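Local structure of tRNA (cytosine(38)-C(5))-methyltransferase (Schizosaccharomyces pombe, 6FDF) at residues 14-19 with 61-66; 48-51 with 57-60. The protein methylates carbon 5 of cytosine 38 in the anticodon loop of tRNA(Asp), and less efficiently of tRNA(Glu), using S-adenosyl-L-methionine as methyl donor. One frame throughout, in Å; residues are numbered along the deposited sequence.

Contact 1: 14-19 with 61-66; sequences LELYSG and MDISTL. With SAH (S-adenosyl-L-homocysteine), chain E.
Two first torsions set Tyr17 and Ile63 against each other: Tyr17 keeps CG beside its own N (chi1 -48°), while Ile63 places CG1 beside N and, with its outer torsion extended, brings CD1 to the ring. This is one wall of the S-adenosyl-L-homocysteine pocket in the Rossmann-like class I methyltransferase fold, and the Tyr17-Ile63 pair lies against the adenosine. Strand 11-16 gives way to the loop carrying Tyr17, Ser18 and Gly19, and the loop 61-66, with its short 3-10 segment 63-65, closes on it. No hydrogen bond joins the two segments; the evidence for their packing is a CH-pi contact, with Ile63 CD1 3.6 Å from the Tyr17 ring centroid and 3° off the ring normal. The same methyl lies 4.1 Å from Leu16 CB, and further along Leu16 CD2 meets Leu66 CD1 in an apolar pair. Both Tyr17 and Ile63 also pack on Ile108 of helix 103-111. The ligand touches both members of this pair: ribose O4' lies at the edge of the tyrosine ring, in its plane, and Ile63 CG1 is 3.6 Å from adenine C2. An alanine in place of Tyr17 would probably open a gap over the Ile63 methyl and leave the ribose without its aromatic neighbour. Asp62 meets the adenine edge through OD1, which accepts from N6 at 2.9 Å and, in an Asx turn, from Ser64 N, the latter coming from above the carboxylate plane. Ser64 OG bonds to OD2, so both carboxylate oxygens are gripped and the group is held against rotation. Ile63 N, at the start of the 3-10 segment, donates to adenine N1 at 2.9 Å, with an N-H...N angle of 179°.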
# COMPACT_ATOMS: atom_id res chain seq x y z
N LEU A 14 15.12 -4.29 -6.67
CA LEU A 14 14.13 -4.69 -7.66
C LEU A 14 12.75 -4.50 -7.04
O LEU A 14 12.45 -5.07 -5.99
CB LEU A 14 14.33 -6.15 -8.07
CG LEU A 14 13.32 -6.75 -9.05
CD1 LEU A 14 13.39 -6.03 -10.40
CD2 LEU A 14 13.57 -8.24 -9.20
N GLU A 15 11.91 -3.70 -7.69
CA GLU A 15 10.62 -3.28 -7.13
C GLU A 15 9.51 -3.96 -7.93
O GLU A 15 9.07 -3.45 -8.96
CB GLU A 15 10.53 -1.75 -7.17
CG GLU A 15 9.33 -1.13 -6.48
CD GLU A 15 9.37 0.39 -6.55
OE1 GLU A 15 8.43 1.03 -6.03
OE2 GLU A 15 10.33 0.94 -7.13
N LEU A 16 9.07 -5.12 -7.46
CA LEU A 16 8.07 -5.93 -8.15
C LEU A 16 6.66 -5.51 -7.74
O LEU A 16 6.42 -5.22 -6.56
CB LEU A 16 8.28 -7.41 -7.85
CG LEU A 16 9.64 -7.98 -8.25
CD1 LEU A 16 9.86 -9.35 -7.65
CD2 LEU A 16 9.74 -8.03 -9.77
N TYR A 17 5.73 -5.54 -8.69
CA TYR A 17 4.37 -5.04 -8.48
C TYR A 17 4.42 -3.58 -8.01
O TYR A 17 3.89 -3.21 -6.96
CB TYR A 17 3.59 -5.89 -7.46
CG TYR A 17 3.61 -7.41 -7.62
CD1 TYR A 17 4.61 -8.18 -7.02
CD2 TYR A 17 2.60 -8.07 -8.32
CE1 TYR A 17 4.62 -9.56 -7.14
CE2 TYR A 17 2.61 -9.46 -8.45
CZ TYR A 17 3.61 -10.19 -7.85
OH TYR A 17 3.61 -11.56 -7.93
N SER A 18 5.10 -2.75 -8.82
CA SER A 18 5.55 -1.45 -8.35
C SER A 18 4.43 -0.43 -8.21
O SER A 18 4.55 0.51 -7.40
CB SER A 18 6.61 -0.90 -9.30
OG SER A 18 6.27 -1.15 -10.65
N GLY A 19 3.34 -0.56 -8.97
CA GLY A 19 2.25 0.40 -8.84
C GLY A 19 2.74 1.81 -9.12
O GLY A 19 3.48 2.06 -10.08
N MET A 61 5.71 -5.72 -17.75
CA MET A 61 6.10 -7.12 -17.84
C MET A 61 5.23 -7.94 -16.89
O MET A 61 4.94 -7.50 -15.78
CB MET A 61 7.58 -7.29 -17.50
CG MET A 61 8.05 -8.71 -17.32
SD MET A 61 9.84 -8.85 -17.44
CE MET A 61 10.36 -7.14 -17.25
N ASP A 62 4.82 -9.12 -17.36
CA ASP A 62 4.06 -10.06 -16.55
C ASP A 62 5.03 -10.80 -15.64
O ASP A 62 5.87 -11.58 -16.12
CB ASP A 62 3.28 -11.02 -17.45
CG ASP A 62 2.48 -12.05 -16.68
OD1 ASP A 62 2.47 -12.03 -15.43
OD2 ASP A 62 1.86 -12.91 -17.34
N ILE A 63 4.92 -10.58 -14.33
CA ILE A 63 5.85 -11.18 -13.38
C ILE A 63 5.81 -12.70 -13.43
O ILE A 63 6.81 -13.36 -13.10
CB ILE A 63 5.54 -10.61 -11.97
CG1 ILE A 63 6.06 -9.18 -11.89
CG2 ILE A 63 6.13 -11.47 -10.85
CD1 ILE A 63 5.57 -8.39 -10.70
N SER A 64 4.71 -13.28 -13.90
CA SER A 64 4.66 -14.73 -14.04
C SER A 64 5.56 -15.26 -15.15
O SER A 64 5.78 -16.48 -15.20
CB SER A 64 3.22 -15.17 -14.31
OG SER A 64 2.88 -14.89 -15.65
N THR A 65 6.09 -14.40 -16.01
CA THR A 65 6.98 -14.83 -17.08
C THR A 65 8.45 -14.59 -16.76
O THR A 65 9.31 -14.94 -17.57
CB THR A 65 6.63 -14.12 -18.40
OG1 THR A 65 7.01 -12.74 -18.34
CG2 THR A 65 5.14 -14.23 -18.69
N LEU A 66 8.75 -14.00 -15.60
CA LEU A 66 10.14 -13.77 -15.23
C LEU A 66 10.87 -15.10 -15.05
O LEU A 66 10.33 -16.06 -14.50
CB LEU A 66 10.21 -12.96 -13.94
CG LEU A 66 9.95 -11.46 -14.06
CD1 LEU A 66 9.78 -10.84 -12.67
CD2 LEU A 66 11.09 -10.79 -14.81
N SAH E . 2.72 -1.63 -4.18
CA SAH E . 2.31 -0.78 -5.27
CB SAH E . 0.99 -1.25 -5.90
CG SAH E . 0.79 -2.75 -5.70
SD SAH E . -0.86 -3.27 -6.09
C SAH E . 2.20 0.64 -4.80
O SAH E . 2.54 0.90 -3.63
OXT SAH E . 1.79 1.49 -5.62
C5' SAH E . -0.38 -4.67 -7.04
C4' SAH E . 0.20 -4.20 -8.37
O4' SAH E . 0.73 -5.35 -9.02
C3' SAH E . -0.83 -3.56 -9.30
O3' SAH E . -0.34 -2.30 -9.77
C2' SAH E . -0.91 -4.52 -10.49
O2' SAH E . -1.00 -3.82 -11.74
C1' SAH E . 0.41 -5.28 -10.40
N9 SAH E . 0.35 -6.67 -10.88
C8 SAH E . -0.58 -7.60 -10.58
N7 SAH E . -0.30 -8.78 -11.20
C5 SAH E . 0.83 -8.61 -11.91
C6 SAH E . 1.68 -9.45 -12.79
N6 SAH E . 1.35 -10.73 -13.04
N1 SAH E . 2.78 -8.87 -13.33
C2 SAH E . 3.11 -7.58 -13.09
N3 SAH E . 2.38 -6.77 -12.30
C4 SAH E . 1.25 -7.22 -11.70

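Contact 2: 48-51 with 57-60; sequences EIYN and LAKH
Asn51 and the backbone of Leu57 and Ala58 supply the polar half of this contact, which ties helix 44-54 to the start of edge strand 58-60 within a beta-alpha-beta unit begun by strand 34-41. Asn51 OD1 accepts two backbone N-H groups. Ala58 N, at 2.8 Å, lies in the carbonyl plane on a lone pair, and its N-H...O angle is 168°. Leu57 N, at 2.9 Å, approaches from above that plane with a more bent angle of 131°. A weak bond from Asn51 ND2 to Ala58 O, 3.4 Å long, brings the other end of the amide to the same residue. The apolar half belongs to Tyr50, whose CG stands anti to N (chi1 -171°), which lays the ring beside Leu57 and Ala58. Its CD1 is 3.8 Å from Ala58 CB and its CE1 3.9 Å from Leu57 CB, both methyl and methylene meeting the ring obliquely. Ile36 and Ala39 of strand 34-41 also touch this side chain. The N-H groups of Leu57 and Ala58 require an acceptor, so they set which end of the amide is the oxygen, and the weak ND2 bond agrees; both N-H groups are satisfied where the chain enters the strand.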
# COMPACT_ATOMS: atom_id res chain seq x y z
N GLU A 48 2.94 4.79 -16.02
CA GLU A 48 2.97 6.19 -16.43
C GLU A 48 3.18 7.12 -15.24
O GLU A 48 4.03 8.02 -15.28
CB GLU A 48 1.68 6.55 -17.17
CG GLU A 48 1.63 7.97 -17.70
CD GLU A 48 0.40 8.23 -18.54
OE1 GLU A 48 0.09 9.41 -18.81
OE2 GLU A 48 -0.28 7.25 -18.94
N ILE A 49 2.42 6.91 -14.15
CA ILE A 49 2.63 7.69 -12.93
C ILE A 49 4.00 7.40 -12.34
O ILE A 49 4.70 8.32 -11.91
CB ILE A 49 1.50 7.41 -11.92
CG1 ILE A 49 0.13 7.77 -12.52
CG2 ILE A 49 1.74 8.14 -10.60
CD1 ILE A 49 0.02 9.22 -12.90
N TYR A 50 4.41 6.13 -12.33
CA TYR A 50 5.71 5.80 -11.74
C TYR A 50 6.82 6.57 -12.44
O TYR A 50 7.66 7.22 -11.79
CB TYR A 50 5.98 4.28 -11.81
CG TYR A 50 7.21 3.87 -11.02
CD1 TYR A 50 8.50 4.18 -11.47
CD2 TYR A 50 7.09 3.19 -9.82
CE1 TYR A 50 9.62 3.83 -10.73
CE2 TYR A 50 8.20 2.82 -9.08
CZ TYR A 50 9.46 3.15 -9.54
OH TYR A 50 10.57 2.79 -8.80
N ASN A 51 6.85 6.51 -13.77
CA ASN A 51 7.96 7.08 -14.52
C ASN A 51 7.94 8.61 -14.47
O ASN A 51 9.00 9.24 -14.51
CB ASN A 51 7.93 6.57 -15.95
CG ASN A 51 8.29 5.10 -16.04
OD1 ASN A 51 9.09 4.61 -15.25
ND2 ASN A 51 7.71 4.39 -17.00
N LEU A 57 11.96 4.13 -14.92
CA LEU A 57 12.40 2.87 -14.33
C LEU A 57 11.38 1.75 -14.42
O LEU A 57 11.76 0.58 -14.26
CB LEU A 57 12.77 3.07 -12.85
CG LEU A 57 13.85 4.12 -12.57
CD1 LEU A 57 13.95 4.37 -11.06
CD2 LEU A 57 15.18 3.67 -13.15
N ALA A 58 10.11 2.06 -14.67
CA ALA A 58 9.04 1.07 -14.64
C ALA A 58 8.90 0.44 -16.01
O ALA A 58 8.84 1.14 -17.03
CB ALA A 58 7.72 1.70 -14.20
N LYS A 59 8.84 -0.89 -16.04
CA LYS A 59 8.69 -1.65 -17.28
C LYS A 59 7.45 -2.53 -17.24
O LYS A 59 7.10 -3.10 -16.20
CB LYS A 59 9.92 -2.54 -17.51
CG LYS A 59 11.12 -1.83 -18.12
CD LYS A 59 10.99 -1.70 -19.63
CE LYS A 59 11.79 -0.52 -20.16
NZ LYS A 59 10.95 0.38 -20.99
N HIS A 60 6.78 -2.60 -18.39
CA HIS A 60 5.58 -3.43 -18.55
C HIS A 60 6.02 -4.88 -18.73
O HIS A 60 6.60 -5.23 -19.76
CB HIS A 60 4.76 -2.95 -19.75
CG HIS A 60 3.46 -3.66 -19.90
ND1 HIS A 60 3.36 -4.93 -20.43
CD2 HIS A 60 2.20 -3.30 -19.58
CE1 HIS A 60 2.09 -5.31 -20.44
NE2 HIS A 60 1.37 -4.33 -19.92

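How the contacts relate
Contact 1 and contact 2 have centres 11 Å apart and reach the same sheet, in which strand 34-41 lies between strands 11-16 and 58-60. Residues 48-51 and 57-60 come between the two segments of contact 1 in sequence, and the chain continues from strand 58-60 into the ligand-binding loop 61-66. The contacts also touch: Glu15 OE2 and Tyr50 OH are 2.5 Å apart, a probable hydrogen bond, and Ser18 CB packs on Tyr50 CE2 at 4.0 Å. Contact 1 supplies six pocket residues directly, and the Tyr17 side chain is about 6 Å from that of Cys85, the predicted active-site residue. Contact 2 stands farther back, the Tyr50 side chain being about 7 Å from S-adenosyl-L-homocysteine.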